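Local coordinates for protein alpha-Amylase (Thermotoga maritima, PDB 2B5D) that is an alpha-amylase of glycosyl hydrolase family 57 with a helical C-terminal region, at residues D442-R447 with I500-L505; N450-E455 with L489-Q494. All coordinates share one frame; numbering follows the deposited sequence.

Overall arrangement
Both contacts belong to the helical C-terminal part of the chain and share helix 443-458, whose first turn serves contact 1 and whose middle serves contact 2. The partners on the other side are helix 473-496 in contact 2 and the Ile500 loop with helix 502-511 in contact 1. Because 450-455 and 489-494 both fall between 447 and 500, contact 1 brackets contact 2 in sequence. Their centres are about 10 Å apart and the two meet directly: Leu505 CD1 lies 3.8 Å from Leu491 CD2, and Ile500 CA 3.7 Å from Gln494 CB. Residues of both segment pairs also touch a second subunit.

Contact 1: D442-R447 with I500-L505; sequences DPLVER and IDEEML
Leu444 pushes its forked end into a hollow framed by Ile500, Glu502 and Leu505. The two methyls divide the work: CD1 of Leu444 meets CG2 of Ile500 at 3.7 Å, the side chains reaching toward each other tip to tip, while CD2 of Leu444 lies 3.7 Å from CD2 of Leu505, these two chains running past one another in opposite directions. Glu502 lies across the outer side at about a right angle to Leu444, with CG 4.0 Å from Leu444 CD2 and carboxylate OE2 against Leu444 CD1. Ile500 holds CG1 beside its backbone N (chi1 -67°) and is extended at chi2 (170°), which together place CG2 and CD1 on the same Leu444 methyl; a looser touch joins CD1 to Val445 CG2.

One turn further on, Leu505 is the bump and Arg447 the cover. Leu505 CD2 sits 3.9 Å above the guanidinium plane, displaced from the centre of the group, and Leu505 CD1 approaches Arg447 O at 3.9 Å. The bend of Arg447 at chi3 (62°) brings the guanidinium over Leu505 CD2. Glu502 OE1 stands near the guanidinium plane, but at 4.3 Å from Arg447 NH1 it is too far for a salt bridge; that interaction goes to Glu509, bound through NH2.

Both helices start beside this interface with aspartate N-caps: Asp442 OD2 accepts from Leu444 N, and Asp501 OD2 receives weak bonds from Glu503 N and Met504 N. The contact joins the N-terminal ends of helices 443-458 and 502-511, with Leu495 of helix 473-496 touching Val445 and Ile500; Ile500 and Leu505 also touch Val448, further along helix 443-458.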
loop_
_atom_site.group_PDB
_atom_site.type_symbol
_atom_site.label_atom_id
_atom_site.label_comp_id
_atom_site.label_asym_id
_atom_site.label_seq_id
_atom_site.Cartn_x
_atom_site.Cartn_y
_atom_site.Cartn_z
ATOM N N ASP A 442 -43.175 2.450 16.208
ATOM C CA ASP A 442 -41.997 2.099 17.018
ATOM C C ASP A 442 -40.806 3.067 16.735
ATOM O O ASP A 442 -40.211 3.009 15.660
ATOM C CB ASP A 442 -41.629 0.648 16.716
ATOM C CG ASP A 442 -40.492 0.121 17.581
ATOM O OD1 ASP A 442 -40.189 -1.076 17.437
ATOM O OD2 ASP A 442 -39.897 0.884 18.382
ATOM N N PRO A 443 -40.458 3.946 17.706
ATOM C CA PRO A 443 -39.478 5.015 17.445
ATOM C C PRO A 443 -38.031 4.519 17.373
ATOM O O PRO A 443 -37.114 5.294 17.015
ATOM C CB PRO A 443 -39.648 5.973 18.635
ATOM C CG PRO A 443 -40.249 5.122 19.747
ATOM C CD PRO A 443 -40.958 3.961 19.098
ATOM N N LEU A 444 -37.830 3.252 17.729
ATOM C CA LEU A 444 -36.513 2.629 17.650
ATOM C C LEU A 444 -36.299 2.145 16.224
ATOM O O LEU A 444 -35.269 2.429 15.646
ATOM C CB LEU A 444 -36.379 1.451 18.609
ATOM C CG LEU A 444 -35.070 1.278 19.404
ATOM C CD1 LEU A 444 -34.749 -0.219 19.580
ATOM C CD2 LEU A 444 -33.838 2.035 18.851
ATOM N N VAL A 445 -37.279 1.421 15.681
ATOM C CA VAL A 445 -37.269 0.972 14.287
ATOM C C VAL A 445 -37.122 2.148 13.311
ATOM O O VAL A 445 -36.467 2.032 12.272
ATOM C CB VAL A 445 -38.548 0.196 13.964
ATOM C CG1 VAL A 445 -38.781 0.115 12.483
ATOM C CG2 VAL A 445 -38.467 -1.212 14.541
ATOM N N GLU A 446 -37.710 3.272 13.699
ATOM C CA GLU A 446 -37.748 4.476 12.922
ATOM C C GLU A 446 -36.379 5.139 12.913
ATOM O O GLU A 446 -35.873 5.482 11.848
ATOM C CB GLU A 446 -38.802 5.435 13.483
ATOM C CG GLU A 446 -39.377 6.385 12.423
ATOM C CD GLU A 446 -39.855 7.724 12.989
ATOM O OE1 GLU A 446 -39.566 8.007 14.174
ATOM O OE2 GLU A 446 -40.487 8.506 12.241
ATOM N N ARG A 447 -35.801 5.329 14.099
ATOM C CA ARG A 447 -34.401 5.728 14.236
ATOM C C ARG A 447 -33.431 4.849 13.403
ATOM O O ARG A 447 -32.500 5.361 12.756
ATOM C CB ARG A 447 -34.021 5.766 15.693
ATOM C CG ARG A 447 -34.533 7.008 16.398
ATOM C CD ARG A 447 -34.261 6.929 17.923
ATOM N NE ARG A 447 -32.829 6.868 18.218
ATOM C CZ ARG A 447 -32.278 6.199 19.230
ATOM N NH1 ARG A 447 -33.029 5.498 20.064
ATOM N NH2 ARG A 447 -30.959 6.222 19.395
ATOM N N ILE A 500 -31.700 -5.126 17.558
ATOM C CA ILE A 500 -31.243 -3.740 17.450
ATOM C C ILE A 500 -30.314 -3.434 18.609
ATOM O O ILE A 500 -30.657 -3.670 19.767
ATOM C CB ILE A 500 -32.401 -2.709 17.393
ATOM C CG1 ILE A 500 -33.192 -2.873 16.101
ATOM C CG2 ILE A 500 -31.868 -1.267 17.497
ATOM C CD1 ILE A 500 -34.474 -2.059 16.103
ATOM N N ASP A 501 -29.156 -2.872 18.272
ATOM C CA ASP A 501 -28.079 -2.607 19.200
ATOM C C ASP A 501 -28.038 -1.114 19.402
ATOM O O ASP A 501 -27.512 -0.367 18.592
ATOM C CB ASP A 501 -26.801 -3.142 18.561
ATOM C CG ASP A 501 -25.561 -2.934 19.402
ATOM O OD1 ASP A 501 -24.598 -3.712 19.143
ATOM O OD2 ASP A 501 -25.536 -2.009 20.265
ATOM N N GLU A 502 -28.591 -0.669 20.509
ATOM C CA GLU A 502 -28.867 0.732 20.667
ATOM C C GLU A 502 -27.679 1.629 20.804
ATOM O O GLU A 502 -27.761 2.813 20.471
ATOM C CB GLU A 502 -29.807 0.966 21.828
ATOM C CG GLU A 502 -31.223 0.528 21.533
ATOM C CD GLU A 502 -32.173 1.075 22.573
ATOM O OE1 GLU A 502 -32.118 2.319 22.810
ATOM O OE2 GLU A 502 -32.948 0.263 23.153
ATOM N N GLU A 503 -26.588 1.074 21.323
ATOM C CA GLU A 503 -25.366 1.839 21.558
ATOM C C GLU A 503 -24.610 2.095 20.255
ATOM O O GLU A 503 -24.064 3.186 20.054
ATOM C CB GLU A 503 -24.468 1.109 22.567
ATOM C CG GLU A 503 -25.001 1.135 23.995
ATOM C CD GLU A 503 -23.878 0.993 25.020
ATOM O OE1 GLU A 503 -23.393 2.055 25.509
ATOM O OE2 GLU A 503 -23.474 -0.173 25.305
ATOM N N MET A 504 -24.553 1.065 19.408
ATOM C CA MET A 504 -24.031 1.182 18.066
ATOM C C MET A 504 -24.871 2.192 17.255
ATOM O O MET A 504 -24.320 3.084 16.638
ATOM C CB MET A 504 -24.031 -0.179 17.352
ATOM C CG MET A 504 -23.276 -0.129 16.021
ATOM S SD MET A 504 -23.654 -1.519 14.913
ATOM C CE MET A 504 -22.745 -2.839 15.725
ATOM N N LEU A 505 -26.195 2.053 17.283
ATOM C CA LEU A 505 -27.097 2.994 16.606
ATOM C C LEU A 505 -26.851 4.430 17.032
ATOM O O LEU A 505 -26.797 5.324 16.198
ATOM C CB LEU A 505 -28.573 2.628 16.812
ATOM C CG LEU A 505 -29.617 3.651 16.294
ATOM C CD1 LEU A 505 -29.607 3.797 14.759
ATOM C CD2 LEU A 505 -30.994 3.257 16.794
#

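Contact 2: N450-E455 with L489-Q494; sequences NQMLRE and LNLYDQ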
loop_
_atom_site.group_PDB
_atom_site.type_symbol
_atom_site.label_atom_id
_atom_site.label_comp_id
_atom_site.label_asym_id
_atom_site.label_seq_id
_atom_site.Cartn_x
_atom_site.Cartn_y
_atom_site.Cartn_z
ATOM N N ASN A 450 -34.198 5.494 9.646
ATOM C CA ASN A 450 -33.681 6.812 9.353
ATOM C C ASN A 450 -32.143 6.866 9.188
ATOM O O ASN A 450 -31.632 7.619 8.362
ATOM C CB ASN A 450 -34.082 7.785 10.457
ATOM C CG ASN A 450 -35.530 8.239 10.372
ATOM O OD1 ASN A 450 -35.978 9.014 11.224
ATOM N ND2 ASN A 450 -36.263 7.779 9.367
ATOM N N GLN A 451 -31.412 6.104 9.995
ATOM C CA GLN A 451 -29.947 6.053 9.891
ATOM C C GLN A 451 -29.539 5.176 8.720
ATOM O O GLN A 451 -28.583 5.485 8.009
ATOM C CB GLN A 451 -29.287 5.590 11.215
ATOM C CG GLN A 451 -27.784 5.899 11.317
ATOM C CD GLN A 451 -27.513 7.375 11.392
ATOM O OE1 GLN A 451 -28.275 8.119 12.023
ATOM N NE2 GLN A 451 -26.422 7.823 10.755
ATOM N N MET A 452 -30.286 4.124 8.452
ATOM C CA MET A 452 -30.005 3.404 7.223
ATOM C C MET A 452 -30.030 4.317 5.974
ATOM O O MET A 452 -29.135 4.247 5.129
ATOM C CB MET A 452 -30.923 2.213 7.062
ATOM C CG MET A 452 -30.534 1.093 8.013
ATOM S SD MET A 452 -31.837 -0.161 8.154
ATOM C CE MET A 452 -31.619 -1.123 6.636
ATOM N N LEU A 453 -31.017 5.210 5.895
ATOM C CA LEU A 453 -31.162 6.060 4.713
ATOM C C LEU A 453 -30.009 7.050 4.604
ATOM O O LEU A 453 -29.505 7.300 3.509
ATOM C CB LEU A 453 -32.525 6.788 4.692
ATOM C CG LEU A 453 -32.858 7.576 3.417
ATOM C CD1 LEU A 453 -32.829 6.669 2.135
ATOM C CD2 LEU A 453 -34.228 8.306 3.587
ATOM N N ARG A 454 -29.604 7.595 5.742
ATOM C CA ARG A 454 -28.435 8.448 5.821
ATOM C C ARG A 454 -27.173 7.766 5.334
ATOM O O ARG A 454 -26.410 8.328 4.564
ATOM C CB ARG A 454 -28.220 8.837 7.259
ATOM C CG ARG A 454 -29.360 9.598 7.819
ATOM C CD ARG A 454 -28.926 10.227 9.181
ATOM N NE ARG A 454 -29.965 10.960 9.901
ATOM C CZ ARG A 454 -30.763 10.461 10.851
ATOM N NH1 ARG A 454 -30.694 9.192 11.203
ATOM N NH2 ARG A 454 -31.657 11.255 11.449
ATOM N N GLU A 455 -26.983 6.537 5.791
ATOM C CA GLU A 455 -25.856 5.707 5.427
ATOM C C GLU A 455 -25.848 5.466 3.912
ATOM O O GLU A 455 -24.795 5.600 3.234
ATOM C CB GLU A 455 -25.900 4.366 6.227
ATOM C CG GLU A 455 -25.523 4.460 7.740
ATOM C CD GLU A 455 -24.278 5.332 7.950
ATOM O OE1 GLU A 455 -24.237 6.148 8.903
ATOM O OE2 GLU A 455 -23.337 5.220 7.144
ATOM N N LEU A 489 -25.330 -2.109 6.436
ATOM C CA LEU A 489 -25.584 -3.538 6.559
ATOM C C LEU A 489 -25.691 -4.012 8.020
ATOM O O LEU A 489 -26.479 -4.913 8.338
ATOM C CB LEU A 489 -24.503 -4.331 5.862
ATOM C CG LEU A 489 -24.303 -4.109 4.380
ATOM C CD1 LEU A 489 -22.948 -4.694 3.949
ATOM C CD2 LEU A 489 -25.418 -4.744 3.579
ATOM N N ASN A 490 -24.885 -3.412 8.890
ATOM C CA ASN A 490 -25.001 -3.639 10.311
ATOM C C ASN A 490 -26.380 -3.314 10.804
ATOM O O ASN A 490 -26.973 -4.108 11.518
ATOM C CB ASN A 490 -23.974 -2.831 11.111
ATOM C CG ASN A 490 -22.576 -3.388 10.980
ATOM O OD1 ASN A 490 -22.378 -4.525 10.542
ATOM N ND2 ASN A 490 -21.592 -2.569 11.315
ATOM N N LEU A 491 -26.902 -2.149 10.448
ATOM C CA LEU A 491 -28.248 -1.814 10.913
ATOM C C LEU A 491 -29.292 -2.740 10.297
ATOM O O LEU A 491 -30.265 -3.119 10.945
ATOM C CB LEU A 491 -28.586 -0.364 10.643
ATOM C CG LEU A 491 -27.659 0.666 11.236
ATOM C CD1 LEU A 491 -27.675 1.901 10.332
ATOM C CD2 LEU A 491 -28.058 1.004 12.643
ATOM N N TYR A 492 -29.086 -3.106 9.043
ATOM C CA TYR A 492 -30.027 -3.955 8.350
ATOM C C TYR A 492 -30.134 -5.267 9.095
ATOM O O TYR A 492 -31.251 -5.766 9.338
ATOM C CB TYR A 492 -29.582 -4.190 6.905
ATOM C CG TYR A 492 -30.432 -5.176 6.166
ATOM C CD1 TYR A 492 -31.693 -4.808 5.680
ATOM C CD2 TYR A 492 -30.001 -6.497 5.960
ATOM C CE1 TYR A 492 -32.501 -5.720 4.999
ATOM C CE2 TYR A 492 -30.801 -7.424 5.292
ATOM C CZ TYR A 492 -32.058 -7.027 4.814
ATOM O OH TYR A 492 -32.870 -7.922 4.128
ATOM N N ASP A 493 -28.975 -5.822 9.447
ATOM C CA ASP A 493 -28.905 -7.073 10.179
ATOM C C ASP A 493 -29.545 -7.049 11.560
ATOM O O ASP A 493 -30.280 -7.954 11.913
ATOM C CB ASP A 493 -27.466 -7.511 10.276
ATOM C CG ASP A 493 -26.979 -8.050 8.989
ATOM O OD1 ASP A 493 -27.846 -8.295 8.100
ATOM O OD2 ASP A 493 -25.748 -8.223 8.860
ATOM N N GLN A 494 -29.290 -6.001 12.322
ATOM C CA GLN A 494 -29.928 -5.885 13.612
ATOM C C GLN A 494 -31.457 -5.808 13.487
ATOM O O GLN A 494 -32.165 -6.366 14.316
ATOM C CB GLN A 494 -29.391 -4.681 14.355
ATOM C CG GLN A 494 -27.906 -4.771 14.527
ATOM C CD GLN A 494 -27.307 -3.557 15.174
ATOM O OE1 GLN A 494 -26.095 -3.474 15.320
ATOM N NE2 GLN A 494 -28.142 -2.608 15.576
#
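Met452 lays its side chain across Leu491, its CG 3.6 Å from Leu491 CB, the two running past each other in opposite directions. The thioether then continues to the next residue: CE of Met452 reaches CB of Tyr492 at 3.7 Å and lies at the edge of the ring, in its plane, beside CD1. The bend at chi3 (78°) turns this methyl toward Tyr492. The phenol ring leads away from the interface and makes a cation-pi interaction with Arg429.

Leu491 answers with its CD1, which lies among Gln451, Met452 and Glu455. It is 3.8 Å from Met452 CG, 4.1 Å from Gln451 CG and 4.2 Å from Glu455 CG, so the polar residues on this face contribute their methylene groups. Gln451 bends at chi2 (67°), and its amide leads away from Leu491; NE2 donates to the backbone O of Asp512 and weakly to Glu455 OE1, whose position is less certain.

The segment axes come within 9.5 Å and cross at -154°, a near-antiparallel pairing. The closest CA pair is Met452 and Leu491, at 6.6 Å, and these two residues also bury the largest areas against the opposite segment. Contact between the segments is apolar, and two further helices pack against it: Leu433 of helix 418-436 touches both Met452 and Tyr492, whereas Tyr508 of helix 502-511 touches Gln451 and Leu491. The pairing of helices 443-458 and 473-496 thus has both of those helices as neighbours in the C-terminal helical region.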